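Side-chain contacts in glutamine amido transferase (Methylobacillus flagellatus, PDB 3M3P), which belongs to the glutamine amidotransferase family and is built around a mixed beta sheet with helices packed against it: residues Ile9-Ser14 and Leu65-Thr70; Leu125-Thr130 and Leu169-Gln174; Ala150-Arg155 and Cys159-Tyr164. All blocks are in the same frame, centred on the assembly; numbering follows the deposited sequence.

Interaction 1. Residues Ile9-Ser14 and Leu65-Thr70; sequences IQFSAS and LPWMPT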
ATOM      1  N   ILE A   9      -3.542   8.228  -5.256  1.00  6.26           N
ATOM      2  CA  ILE A   9      -2.467   8.422  -6.200  1.00  6.23           C
ATOM      3  C   ILE A   9      -2.118   7.085  -6.833  1.00  7.46           C
ATOM      4  O   ILE A   9      -1.775   6.112  -6.157  1.00  7.16           O
ATOM      5  CB  ILE A   9      -1.191   9.008  -5.498  1.00  6.86           C
ATOM      6  CG1 ILE A   9      -1.537  10.238  -4.642  1.00  7.37           C
ATOM      7  CG2 ILE A   9      -0.062   9.274  -6.536  1.00  8.19           C
ATOM      8  CD1 ILE A   9      -2.261  11.342  -5.361  1.00  8.20           C
ATOM      9  N   GLN A  10      -2.264   7.071  -8.156  1.00  7.34           N
ATOM     10  CA  GLN A  10      -1.962   5.911  -8.967  1.00  8.08           C
ATOM     11  C   GLN A  10      -0.770   6.238  -9.865  1.00  9.40           C
ATOM     12  O   GLN A  10      -0.585   7.381 -10.300  1.00 10.41           O
ATOM     13  CB  GLN A  10      -3.222   5.598  -9.770  1.00  9.49           C
ATOM     14  CG  GLN A  10      -3.262   4.284 -10.530  1.00 12.25           C
ATOM     15  CD  GLN A  10      -4.683   3.879 -10.953  1.00  8.41           C
ATOM     16  OE1 GLN A  10      -5.735   4.154 -10.261  1.00 11.34           O
ATOM     17  NE2 GLN A  10      -4.701   3.162 -12.043  1.00 12.14           N
ATOM     18  N   PHE A  11       0.075   5.237 -10.111  1.00  8.11           N
ATOM     19  CA  PHE A  11       1.362   5.422 -10.784  1.00  8.86           C
ATOM     20  C   PHE A  11       1.425   4.741 -12.137  1.00  8.31           C
ATOM     21  O   PHE A  11       2.339   5.011 -12.923  1.00  9.98           O
ATOM     22  CB  PHE A  11       2.455   4.940  -9.875  1.00  7.72           C
ATOM     23  CG  PHE A  11       2.495   5.669  -8.573  1.00  7.38           C
ATOM     24  CD1 PHE A  11       3.145   6.915  -8.484  1.00  8.08           C
ATOM     25  CD2 PHE A  11       1.896   5.146  -7.451  1.00  7.40           C
ATOM     26  CE1 PHE A  11       3.204   7.565  -7.308  1.00  8.92           C
ATOM     27  CE2 PHE A  11       1.944   5.850  -6.232  1.00  8.12           C
ATOM     28  CZ  PHE A  11       2.642   7.013  -6.186  1.00  7.77           C
ATOM     29  N   SER A  12       0.419   3.923 -12.447  1.00  8.86           N
ATOM     30  CA  SER A  12       0.310   3.249 -13.740  1.00  8.91           C
ATOM     31  C   SER A  12      -1.140   2.832 -14.007  1.00  9.98           C
ATOM     32  O   SER A  12      -1.993   2.834 -13.105  1.00 10.60           O
ATOM     33  CB  SER A  12       1.165   2.003 -13.829  1.00  9.08           C
ATOM     34  OG  SER A  12       0.551   0.944 -13.130  1.00 11.84           O
ATOM     35  N   ALA A  13      -1.417   2.448 -15.235  1.00 10.51           N
ATOM     36  CA  ALA A  13      -2.775   2.019 -15.597  1.00  9.59           C
ATOM     37  C   ALA A  13      -3.145   0.706 -14.945  1.00 10.28           C
ATOM     38  O   ALA A  13      -4.337   0.451 -14.708  1.00 10.98           O
ATOM     39  CB  ALA A  13      -2.884   1.866 -17.108  1.00 10.50           C
ATOM     40  N   SER A  14      -2.177  -0.176 -14.726  1.00  8.98           N
ATOM     41  CA  SER A  14      -2.482  -1.543 -14.295  1.00  8.31           C
ATOM     42  C   SER A  14      -2.602  -1.708 -12.791  1.00  9.11           C
ATOM     43  O   SER A  14      -3.102  -2.732 -12.324  1.00 10.00           O
ATOM     44  CB  SER A  14      -1.468  -2.552 -14.794  1.00  9.82           C
ATOM     45  OG  SER A  14      -0.165  -2.232 -14.307  1.00 10.78           O
ATOM     46  N   LEU A  65      11.647  11.763 -10.830  1.00  6.65           N
ATOM     47  CA  LEU A  65      10.383  11.991 -11.538  1.00  7.45           C
ATOM     48  C   LEU A  65       9.853  13.390 -11.261  1.00  5.84           C
ATOM     49  O   LEU A  65      10.104  13.950 -10.174  1.00  6.59           O
ATOM     50  CB  LEU A  65       9.360  10.925 -11.149  1.00 10.18           C
ATOM     51  CG  LEU A  65       9.807   9.549 -11.729  1.00 16.54           C
ATOM     52  CD1 LEU A  65       9.371   8.414 -10.957  1.00 23.58           C
ATOM     53  CD2 LEU A  65       9.427   9.481 -13.254  1.00 23.82           C
ATOM     54  N   PRO A  66       9.109  13.977 -12.221  1.00  6.28           N
ATOM     55  CA  PRO A  66       8.780  15.418 -12.128  1.00  7.06           C
ATOM     56  C   PRO A  66       7.909  15.773 -10.952  1.00  7.27           C
ATOM     57  O   PRO A  66       7.982  16.887 -10.449  1.00  9.22           O
ATOM     58  CB  PRO A  66       8.066  15.697 -13.469  1.00  7.00           C
ATOM     59  CG  PRO A  66       7.662  14.409 -13.990  1.00  8.61           C
ATOM     60  CD  PRO A  66       8.654  13.399 -13.503  1.00  7.57           C
ATOM     61  N   TRP A  67       7.073  14.824 -10.530  1.00  7.44           N
ATOM     62  CA  TRP A  67       6.109  15.008  -9.430  1.00  7.23           C
ATOM     63  C   TRP A  67       6.662  14.583  -8.068  1.00  8.18           C
ATOM     64  O   TRP A  67       5.987  14.766  -7.069  1.00  7.68           O
ATOM     65  CB  TRP A  67       4.851  14.192  -9.730  1.00  7.95           C
ATOM     66  CG  TRP A  67       5.152  12.828 -10.216  1.00  7.60           C
ATOM     67  CD1 TRP A  67       5.124  12.405 -11.507  1.00  9.54           C
ATOM     68  CD2 TRP A  67       5.474  11.655  -9.429  1.00  7.51           C
ATOM     69  NE1 TRP A  67       5.436  11.087 -11.580  1.00  8.63           N
ATOM     70  CE2 TRP A  67       5.627  10.577 -10.331  1.00  6.99           C
ATOM     71  CE3 TRP A  67       5.631  11.393  -8.056  1.00  7.55           C
ATOM     72  CZ2 TRP A  67       5.933   9.273  -9.905  1.00  7.51           C
ATOM     73  CZ3 TRP A  67       5.943  10.082  -7.635  1.00  8.92           C
ATOM     74  CH2 TRP A  67       6.115   9.044  -8.559  1.00  8.27           C
HETATM   75  N   MSE A  68       7.894  14.069  -8.020  1.00  6.82           N
HETATM   76  CA  MSE A  68       8.396  13.534  -6.777  1.00  7.21           C
HETATM   77  C   MSE A  68       8.532  14.575  -5.630  1.00  7.76           C
HETATM   78  O   MSE A  68       7.995  14.328  -4.526  1.00  7.78           O
HETATM   79  CB  MSE A  68       9.686  12.748  -6.979  1.00  8.73           C
HETATM   80  CG  MSE A  68      10.219  12.113  -5.746  1.00  8.62           C
HETATM   81 SE   MSE A  68       9.094  10.637  -5.021  1.00 15.83          SE
HETATM   82  CE  MSE A  68       9.429   9.333  -6.446  1.00  9.37           C
ATOM     83  N   PRO A  69       9.174  15.714  -5.870  1.00  7.69           N
ATOM     84  CA  PRO A  69       9.269  16.666  -4.737  1.00  8.18           C
ATOM     85  C   PRO A  69       7.890  17.100  -4.256  1.00  8.76           C
ATOM     86  O   PRO A  69       7.648  17.266  -3.057  1.00  7.17           O
ATOM     87  CB  PRO A  69      10.076  17.831  -5.318  1.00  9.42           C
ATOM     88  CG  PRO A  69      10.857  17.204  -6.399  1.00  9.86           C
ATOM     89  CD  PRO A  69      10.049  16.106  -6.984  1.00  8.35           C
ATOM     90  N   THR A  70       6.981  17.335  -5.198  1.00  8.05           N
ATOM     91  CA  THR A  70       5.647  17.822  -4.869  1.00  7.31           C
ATOM     92  C   THR A  70       4.921  16.785  -4.081  1.00  7.25           C
ATOM     93  O   THR A  70       4.282  17.073  -3.087  1.00  7.50           O
ATOM     94  CB  THR A  70       4.858  18.168  -6.164  1.00  8.17           C
ATOM     95  OG1 THR A  70       5.619  19.163  -6.852  1.00 11.13           O
ATOM     96  CG2 THR A  70       3.512  18.732  -5.905  1.00  9.01           C
TER
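Gln10 NE2 donates to Ser12 O at 2.9 Å, bridging the backbone on either side of Phe11, the residue that meets Trp67 across this contact. The bond is nearly straight (166°) and lies in both the carbonyl plane and the amide plane; it joins residues 10 and 12 where strand 6-10, in the parallel part of the alpha/beta sheet, gives way to a loop. A glutamine suits this place because its amide is long enough to reach the carbonyl two residues on and donate to it. In the other segment, a type I beta turn from Leu65 to Met68, closed by Met68 N to Leu65 O at 3.1 Å, leads into helix 68-81 and presents Trp67. Its six-membered ring meets the buried Phe11 ring obliquely, with centroids 5.4 Å apart and planes at 45°. Trp67 CG sits between the backbone N and the carbonyl carbon (chi1 45°), which sends the indole toward the strand end. Leu90 and Leu94 of helix 90-98 also pack on Phe11, so a large apolar ring fits here. Leu65 CB lies 3.8 Å above one indole face, and at the far end of that indole Trp67 CH2 approaches Phe11 CE1 to 3.5 Å.

Interaction 2. Residues Leu125-Thr130 and Leu169-Gln174; sequences LEWLGT and LHIGFQ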
ATOM      1  N   LEU A 125      -1.966  -5.765  16.716  1.00  6.37           N
ATOM      2  CA  LEU A 125      -3.278  -6.313  17.018  1.00  7.10           C
ATOM      3  C   LEU A 125      -4.347  -5.338  16.518  1.00  7.54           C
ATOM      4  O   LEU A 125      -5.350  -5.762  15.907  1.00  8.33           O
ATOM      5  CB  LEU A 125      -3.429  -6.538  18.506  1.00  8.22           C
ATOM      6  CG  LEU A 125      -4.784  -7.041  18.993  1.00 11.15           C
ATOM      7  CD1 LEU A 125      -5.107  -8.409  18.423  1.00 14.44           C
ATOM      8  CD2 LEU A 125      -4.879  -6.969  20.515  1.00  9.86           C
ATOM      9  N   GLU A 126      -4.180  -4.063  16.825  1.00  7.26           N
ATOM     10  CA  GLU A 126      -5.184  -3.027  16.470  1.00  8.10           C
ATOM     11  C   GLU A 126      -5.404  -2.921  14.970  1.00  8.94           C
ATOM     12  O   GLU A 126      -6.570  -2.917  14.511  1.00  9.78           O
ATOM     13  CB  GLU A 126      -4.742  -1.680  17.032  1.00  8.55           C
ATOM     14  CG  GLU A 126      -5.722  -0.551  16.725  1.00 10.81           C
ATOM     15  CD  GLU A 126      -5.467   0.763  17.400  1.00 22.18           C
ATOM     16  OE1 GLU A 126      -4.590   0.845  18.292  1.00 27.22           O
ATOM     17  OE2 GLU A 126      -6.210   1.740  17.055  1.00 25.46           O
ATOM     18  N   TRP A 127      -4.314  -2.823  14.212  1.00  6.70           N
ATOM     19  CA  TRP A 127      -4.401  -2.567  12.780  1.00  8.21           C
ATOM     20  C   TRP A 127      -4.566  -3.828  11.948  1.00  8.76           C
ATOM     21  O   TRP A 127      -5.322  -3.795  10.986  1.00 10.01           O
ATOM     22  CB  TRP A 127      -3.179  -1.776  12.325  1.00  7.65           C
ATOM     23  CG  TRP A 127      -3.250  -0.333  12.718  1.00  7.83           C
ATOM     24  CD1 TRP A 127      -2.877   0.184  13.893  1.00  8.69           C
ATOM     25  CD2 TRP A 127      -3.785   0.737  11.937  1.00  7.50           C
ATOM     26  NE1 TRP A 127      -3.170   1.546  13.935  1.00  8.27           N
ATOM     27  CE2 TRP A 127      -3.707   1.899  12.727  1.00  7.78           C
ATOM     28  CE3 TRP A 127      -4.335   0.835  10.647  1.00  7.65           C
ATOM     29  CZ2 TRP A 127      -4.110   3.165  12.249  1.00  9.96           C
ATOM     30  CZ3 TRP A 127      -4.721   2.078  10.184  1.00  8.87           C
ATOM     31  CH2 TRP A 127      -4.604   3.217  10.978  1.00  9.79           C
ATOM     32  N   LEU A 128      -3.933  -4.946  12.325  1.00  7.09           N
ATOM     33  CA  LEU A 128      -3.993  -6.205  11.523  1.00  7.23           C
ATOM     34  C   LEU A 128      -5.039  -7.184  12.067  1.00  8.00           C
ATOM     35  O   LEU A 128      -5.450  -8.094  11.322  1.00 10.24           O
ATOM     36  CB  LEU A 128      -2.632  -6.880  11.513  1.00  7.83           C
ATOM     37  CG  LEU A 128      -1.469  -6.018  11.057  1.00  7.23           C
ATOM     38  CD1 LEU A 128      -0.170  -6.800  11.171  1.00  7.71           C
ATOM     39  CD2 LEU A 128      -1.712  -5.471   9.631  1.00  9.56           C
ATOM     40  N   GLY A 129      -5.448  -7.040  13.318  1.00  7.69           N
ATOM     41  CA  GLY A 129      -6.504  -7.880  13.874  1.00  8.53           C
ATOM     42  C   GLY A 129      -6.029  -9.070  14.693  1.00  9.38           C
ATOM     43  O   GLY A 129      -6.830  -9.788  15.306  1.00 10.16           O
ATOM     44  N   THR A 130      -4.717  -9.332  14.697  1.00  8.43           N
ATOM     45  CA  THR A 130      -4.220 -10.611  15.220  1.00  9.11           C
ATOM     46  C   THR A 130      -2.685 -10.492  15.336  1.00  7.94           C
ATOM     47  O   THR A 130      -2.059  -9.636  14.715  1.00  7.21           O
ATOM     48  CB  THR A 130      -4.543 -11.783  14.229  1.00  9.99           C
ATOM     49  OG1 THR A 130      -4.222 -13.054  14.824  1.00 10.19           O
ATOM     50  CG2 THR A 130      -3.870 -11.639  12.941  1.00  9.60           C
ATOM     51  N   LEU A 169      -2.436   6.871  12.811  1.00 11.30           N
ATOM     52  CA  LEU A 169      -3.238   7.433  11.704  1.00  9.97           C
ATOM     53  C   LEU A 169      -2.849   6.889  10.326  1.00  7.09           C
ATOM     54  O   LEU A 169      -3.707   6.700   9.482  1.00  7.79           O
ATOM     55  CB  LEU A 169      -3.073   8.955  11.699  1.00 11.59           C
ATOM     56  CG  LEU A 169      -4.110   9.947  11.411  1.00 17.29           C
ATOM     57  CD1 LEU A 169      -5.533   9.569  11.902  1.00 13.09           C
ATOM     58  CD2 LEU A 169      -3.694  11.346  11.990  1.00 15.03           C
ATOM     59  N   HIS A 170      -1.557   6.749  10.099  1.00  6.54           N
ATOM     60  CA  HIS A 170      -0.975   6.449   8.808  1.00  5.80           C
ATOM     61  C   HIS A 170      -0.455   5.030   8.824  1.00  6.52           C
ATOM     62  O   HIS A 170       0.112   4.609   9.848  1.00  7.62           O
ATOM     63  CB  HIS A 170       0.159   7.402   8.508  1.00  5.15           C
ATOM     64  CG  HIS A 170      -0.155   8.825   8.832  1.00  5.62           C
ATOM     65  ND1 HIS A 170      -1.113   9.545   8.145  1.00  5.59           N
ATOM     66  CD2 HIS A 170       0.248   9.597   9.874  1.00  6.00           C
ATOM     67  CE1 HIS A 170      -1.219  10.733   8.717  1.00  5.54           C
ATOM     68  NE2 HIS A 170      -0.405  10.790   9.769  1.00  6.53           N
ATOM     69  N   ILE A 171      -0.602   4.310   7.736  1.00  5.56           N
ATOM     70  CA  ILE A 171      -0.090   2.960   7.666  1.00  5.48           C
ATOM     71  C   ILE A 171       0.571   2.732   6.316  1.00  6.17           C
ATOM     72  O   ILE A 171      -0.003   3.085   5.265  1.00  6.18           O
ATOM     73  CB  ILE A 171      -1.194   1.895   8.046  1.00  6.16           C
ATOM     74  CG1 ILE A 171      -0.550   0.511   8.162  1.00  5.47           C
ATOM     75  CG2 ILE A 171      -2.394   1.887   7.067  1.00  5.85           C
ATOM     76  CD1 ILE A 171      -1.458  -0.563   8.839  1.00  8.04           C
ATOM     77  N   GLY A 172       1.751   2.129   6.299  1.00  5.37           N
ATOM     78  CA  GLY A 172       2.453   1.779   5.085  1.00  5.40           C
ATOM     79  C   GLY A 172       2.723   0.309   5.032  1.00  5.56           C
ATOM     80  O   GLY A 172       3.100  -0.280   6.064  1.00  6.15           O
ATOM     81  N   PHE A 173       2.543  -0.268   3.839  1.00  5.80           N
ATOM     82  CA  PHE A 173       2.786  -1.691   3.578  1.00  5.54           C
ATOM     83  C   PHE A 173       3.759  -1.854   2.436  1.00  6.34           C
ATOM     84  O   PHE A 173       3.680  -1.127   1.434  1.00  6.48           O
ATOM     85  CB  PHE A 173       1.484  -2.372   3.162  1.00  5.94           C
ATOM     86  CG  PHE A 173       0.503  -2.609   4.293  1.00  6.71           C
ATOM     87  CD1 PHE A 173       0.556  -3.728   5.060  1.00  6.04           C
ATOM     88  CD2 PHE A 173      -0.505  -1.662   4.558  1.00  7.43           C
ATOM     89  CE1 PHE A 173      -0.362  -3.934   6.085  1.00  7.33           C
ATOM     90  CE2 PHE A 173      -1.454  -1.882   5.576  1.00  6.87           C
ATOM     91  CZ  PHE A 173      -1.325  -2.989   6.355  1.00  6.70           C
ATOM     92  N   GLN A 174       4.608  -2.886   2.552  1.00  6.34           N
ATOM     93  CA  GLN A 174       5.422  -3.344   1.428  1.00  5.46           C
ATOM     94  C   GLN A 174       4.657  -4.247   0.519  1.00  5.70           C
ATOM     95  O   GLN A 174       4.904  -4.294  -0.688  1.00  7.48           O
ATOM     96  CB  GLN A 174       6.717  -3.982   1.932  1.00  5.20           C
ATOM     97  CG  GLN A 174       7.709  -4.313   0.819  1.00  6.08           C
ATOM     98  CD  GLN A 174       8.123  -3.089   0.064  1.00  6.02           C
ATOM     99  OE1 GLN A 174       8.940  -2.254   0.527  1.00  7.17           O
ATOM    100  NE2 GLN A 174       7.594  -2.959  -1.180  1.00  6.54           N
TER
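Trp127 and Ile171 bring the two backbones nearest, their CA atoms 8.7 Å apart, where the last turn of helix 122-128 lies against strand 170-173 of the central mixed sheet. The helix ends here: Gly129 N makes the last i to i-4 bond, to Leu125 O at 2.9 Å, and Gly129 then takes a positive phi of 98°, which glycine adopts readily because it has no side chain to meet the preceding carbonyl. Trp127 and Leu128 are thus delivered to the sheet from the very end of the helix, where Trp127 O finds a polar partner in His231 ND1.

The indole of Trp127 does most of the touching. Ile171 CD1 comes within 3.7 Å of Trp127 CE3, while the other branch, Ile171 CG2, lies 3.9 Å from Trp127 CZ3, so the two arms of the beta-branched residue meet neighbouring atoms of the benzo ring. Ile171 has CG1 anti to the backbone N (chi1 -171°) and an extended chi2 of 167°, which carries CD1 out as far as the indole. Farther along, Trp127 CH2 rests 3.9 Å from Leu169 O. Leu128 makes a lighter contact: its CD2 lies near the plane of the Phe173 ring, at the edge, 4.1 Å from Phe173 CE1.

Trp236 and Val232 of helix 218-237 and Ile153 of strand 150-156 close round the same patch. The contact is buried and its side chains meet through carbon, consistent with close packing and the hydrophobic effect holding helix end and strand together.

Interaction 3. Residues Ala150-Arg155 and Cys159-Tyr164; sequences AVHILR and CANQAY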
ATOM      1  N   ALA A 150       7.619   5.974  13.689  1.00  7.49           N
ATOM      2  CA  ALA A 150       6.664   4.913  13.321  1.00  6.77           C
ATOM      3  C   ALA A 150       6.934   3.645  14.116  1.00  7.24           C
ATOM      4  O   ALA A 150       8.053   3.384  14.548  1.00  7.27           O
ATOM      5  CB  ALA A 150       6.704   4.622  11.768  1.00  7.97           C
ATOM      6  N   VAL A 151       5.908   2.837  14.239  1.00  6.16           N
ATOM      7  CA  VAL A 151       5.933   1.531  14.925  1.00  5.69           C
ATOM      8  C   VAL A 151       5.889   0.428  13.905  1.00  5.23           C
ATOM      9  O   VAL A 151       4.935   0.301  13.126  1.00  6.18           O
ATOM     10  CB  VAL A 151       4.738   1.387  15.960  1.00  6.00           C
ATOM     11  CG1 VAL A 151       4.742  -0.017  16.557  1.00  7.71           C
ATOM     12  CG2 VAL A 151       4.907   2.458  17.060  1.00  8.28           C
ATOM     13  N   HIS A 152       6.927  -0.387  13.855  1.00  5.38           N
ATOM     14  CA  HIS A 152       7.021  -1.589  13.035  1.00  4.77           C
ATOM     15  C   HIS A 152       6.026  -2.660  13.506  1.00  5.53           C
ATOM     16  O   HIS A 152       6.013  -3.036  14.662  1.00  6.02           O
ATOM     17  CB  HIS A 152       8.451  -2.088  13.178  1.00  5.44           C
ATOM     18  CG  HIS A 152       8.731  -3.349  12.443  1.00  6.39           C
ATOM     19  ND1 HIS A 152       9.574  -4.306  12.954  1.00  7.89           N
ATOM     20  CD2 HIS A 152       8.361  -3.770  11.220  1.00  4.61           C
ATOM     21  CE1 HIS A 152       9.707  -5.286  12.058  1.00  7.21           C
ATOM     22  NE2 HIS A 152       9.000  -4.979  10.989  1.00  6.56           N
ATOM     23  N   ILE A 153       5.195  -3.145  12.567  1.00  4.52           N
ATOM     24  CA  ILE A 153       4.145  -4.088  12.950  1.00  5.26           C
ATOM     25  C   ILE A 153       4.106  -5.429  12.209  1.00  5.22           C
ATOM     26  O   ILE A 153       3.297  -6.277  12.564  1.00  5.85           O
ATOM     27  CB  ILE A 153       2.767  -3.432  12.836  1.00  6.42           C
ATOM     28  CG1 ILE A 153       2.388  -3.030  11.415  1.00  5.53           C
ATOM     29  CG2 ILE A 153       2.538  -2.196  13.813  1.00  6.75           C
ATOM     30  CD1 ILE A 153       0.879  -2.708  11.238  1.00  8.13           C
ATOM     31  N   LEU A 154       4.951  -5.648  11.207  1.00  5.02           N
ATOM     32  CA  LEU A 154       4.859  -6.852  10.361  1.00  5.56           C
ATOM     33  C   LEU A 154       6.167  -7.106   9.678  1.00  4.85           C
ATOM     34  O   LEU A 154       6.826  -6.173   9.216  1.00  6.31           O
ATOM     35  CB  LEU A 154       3.718  -6.684   9.378  1.00  6.06           C
ATOM     36  CG  LEU A 154       3.320  -7.791   8.473  1.00  5.59           C
ATOM     37  CD1 LEU A 154       2.774  -9.007   9.260  1.00  7.50           C
ATOM     38  CD2 LEU A 154       2.229  -7.272   7.434  1.00  7.88           C
ATOM     39  N   ARG A 155       6.573  -8.388   9.640  1.00  5.20           N
ATOM     40  CA  ARG A 155       7.812  -8.850   9.015  1.00  6.16           C
ATOM     41  C   ARG A 155       7.643 -10.141   8.237  1.00  5.96           C
ATOM     42  O   ARG A 155       6.811 -10.959   8.554  1.00  6.87           O
ATOM     43  CB  ARG A 155       8.917  -9.071  10.080  1.00  6.82           C
ATOM     44  CG  ARG A 155       8.573 -10.082  11.170  1.00  9.39           C
ATOM     45  CD  ARG A 155       9.761 -10.410  12.002  1.00  7.90           C
ATOM     46  NE  ARG A 155      10.407 -11.502  11.333  1.00 14.10           N
ATOM     47  CZ  ARG A 155      10.069 -12.775  11.454  1.00 15.25           C
ATOM     48  NH1 ARG A 155      10.663 -13.708  10.673  1.00 15.70           N
ATOM     49  NH2 ARG A 155       9.112 -13.116  12.279  1.00 19.89           N
ATOM     50  N   CYS A 159      12.102  -9.827   4.087  1.00  7.00           N
ATOM     51  CA  CYS A 159      11.837  -8.396   4.171  1.00  7.27           C
ATOM     52  C   CYS A 159      11.272  -8.116   5.544  1.00  6.16           C
ATOM     53  O   CYS A 159      10.089  -8.283   5.801  1.00  6.11           O
ATOM     54  CB  CYS A 159      10.894  -7.935   3.050  1.00  7.35           C
ATOM     55  SG  CYS A 159      10.532  -6.162   3.162  1.00  8.79           S
ATOM     56  N   ALA A 160      12.132  -7.696   6.457  1.00  6.63           N
ATOM     57  CA  ALA A 160      11.701  -7.430   7.809  1.00  6.74           C
ATOM     58  C   ALA A 160      10.640  -6.338   7.848  1.00  6.89           C
ATOM     59  O   ALA A 160       9.750  -6.367   8.702  1.00  5.39           O
ATOM     60  CB  ALA A 160      12.897  -7.048   8.642  1.00  6.86           C
ATOM     61  N   ASN A 161      10.729  -5.342   6.986  1.00  6.72           N
ATOM     62  CA  ASN A 161       9.897  -4.142   7.041  1.00  6.04           C
ATOM     63  C   ASN A 161       8.668  -4.262   6.168  1.00  6.54           C
ATOM     64  O   ASN A 161       8.556  -3.633   5.101  1.00  7.02           O
ATOM     65  CB  ASN A 161      10.783  -2.912   6.735  1.00  7.21           C
ATOM     66  CG  ASN A 161      11.716  -2.643   7.837  1.00  8.41           C
ATOM     67  OD1 ASN A 161      11.523  -3.171   8.974  1.00  9.97           O
ATOM     68  ND2 ASN A 161      12.687  -1.800   7.577  1.00  8.95           N
ATOM     69  N   GLN A 162       7.728  -5.108   6.562  1.00  5.22           N
ATOM     70  CA  GLN A 162       6.491  -5.257   5.831  1.00  5.66           C
ATOM     71  C   GLN A 162       5.449  -4.172   6.082  1.00  6.31           C
ATOM     72  O   GLN A 162       4.674  -3.835   5.162  1.00  5.80           O
ATOM     73  CB  GLN A 162       5.842  -6.635   5.991  1.00  5.68           C
ATOM     74  CG  GLN A 162       6.675  -7.764   5.488  1.00  5.41           C
ATOM     75  CD  GLN A 162       6.705  -7.845   3.987  1.00  5.91           C
ATOM     76  OE1 GLN A 162       5.898  -7.227   3.298  1.00  6.58           O
ATOM     77  NE2 GLN A 162       7.568  -8.681   3.491  1.00  7.22           N
ATOM     78  N   ALA A 163       5.338  -3.632   7.280  1.00  6.32           N
ATOM     79  CA  ALA A 163       4.308  -2.597   7.576  1.00  6.04           C
ATOM     80  C   ALA A 163       4.744  -1.832   8.796  1.00  5.66           C
ATOM     81  O   ALA A 163       5.469  -2.332   9.700  1.00  5.84           O
ATOM     82  CB  ALA A 163       2.921  -3.200   7.729  1.00  5.52           C
ATOM     83  N   TYR A 164       4.306  -0.601   8.871  1.00  5.74           N
ATOM     84  CA  TYR A 164       4.497   0.253  10.033  1.00  5.37           C
ATOM     85  C   TYR A 164       3.262   1.139  10.158  1.00  5.36           C
ATOM     86  O   TYR A 164       2.567   1.389   9.161  1.00  5.47           O
ATOM     87  CB  TYR A 164       5.774   1.136   9.900  1.00  5.37           C
ATOM     88  CG  TYR A 164       5.750   2.002   8.679  1.00  5.21           C
ATOM     89  CD1 TYR A 164       5.063   3.245   8.652  1.00  5.48           C
ATOM     90  CD2 TYR A 164       6.298   1.543   7.490  1.00  5.82           C
ATOM     91  CE1 TYR A 164       4.943   3.951   7.476  1.00  6.03           C
ATOM     92  CE2 TYR A 164       6.204   2.273   6.305  1.00  5.99           C
ATOM     93  CZ  TYR A 164       5.530   3.456   6.310  1.00  6.00           C
ATOM     94  OH  TYR A 164       5.363   4.189   5.145  1.00  6.78           O
TER
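A beta hairpin of strands 150-156 and 161-166 forms this contact, with a beta bulge in its antiparallel ladder. His152 and Tyr164 make a non-hydrogen-bonded pair, whereas Leu154 and Ala163 are a hydrogen-bonded one, and the register slips by one residue between them. Ile153 N bonds almost perfectly straight to Ala163 O at 3.0 Å.

The imidazole of His152 runs forward along the strand toward the turn, its CG anti to the backbone N (chi1 178°), and NE2 donates to Ala160 O at 2.8 Å with an N-H...O angle of 150°. Asn161 OD1 stands 3.6 Å above one face of this ring, toward the rim, the amide and ring planes 79° apart; the other end of that amide, ND2, is held by Phe144 O. On the face with Leu154, the small methyl of Ala163 touches two side chains, its CB 3.7 Å from Ile153 CG1 and 3.9 Å from Leu154 CB, while Gln162 CB packs 3.7 Å from Leu154 CG. Gln162 then bends away, and its NE2 donates to Ser156 OG and Glu110 OE1. Ala150 CB rests 3.8 Å from Tyr164 CD1, and the tyrosine hydroxyl reaches Gly92 O.

Near the turn two acceptors, Leu154 O and Ala160 O, are only 3.0 Å apart. Gln162 N bonds to Leu154 O, and weakly to Ala160 O; His152 NE2, bonded to Ala160 O, also makes a weak hydrogen bond to Leu154 O. The two donors would be expected to ease the repulsion between the carbonyls, and a histidine N-H is well placed for this.

Overall arrangement
The three contacts are spread along one mixed sheet. Interaction 1 comes first in the chain and closes before the others open; it lies at the end of strand 6-10, in the parallel part, with its centre 24 Å from those of interactions 2 and 3 and on the opposite side of the chain's centre. Interaction 3 is nested within the loop that interaction 2 closes, and their centres are 9 Å apart. These two touch directly through backbone hydrogen bonds, Gly172 N to Tyr164 O at 3.1 Å and Gln174 N to Gln162 O at 2.8 Å. Strand 170-173 therefore joins the antiparallel hairpin to the parallel strands, making one continuous sheet.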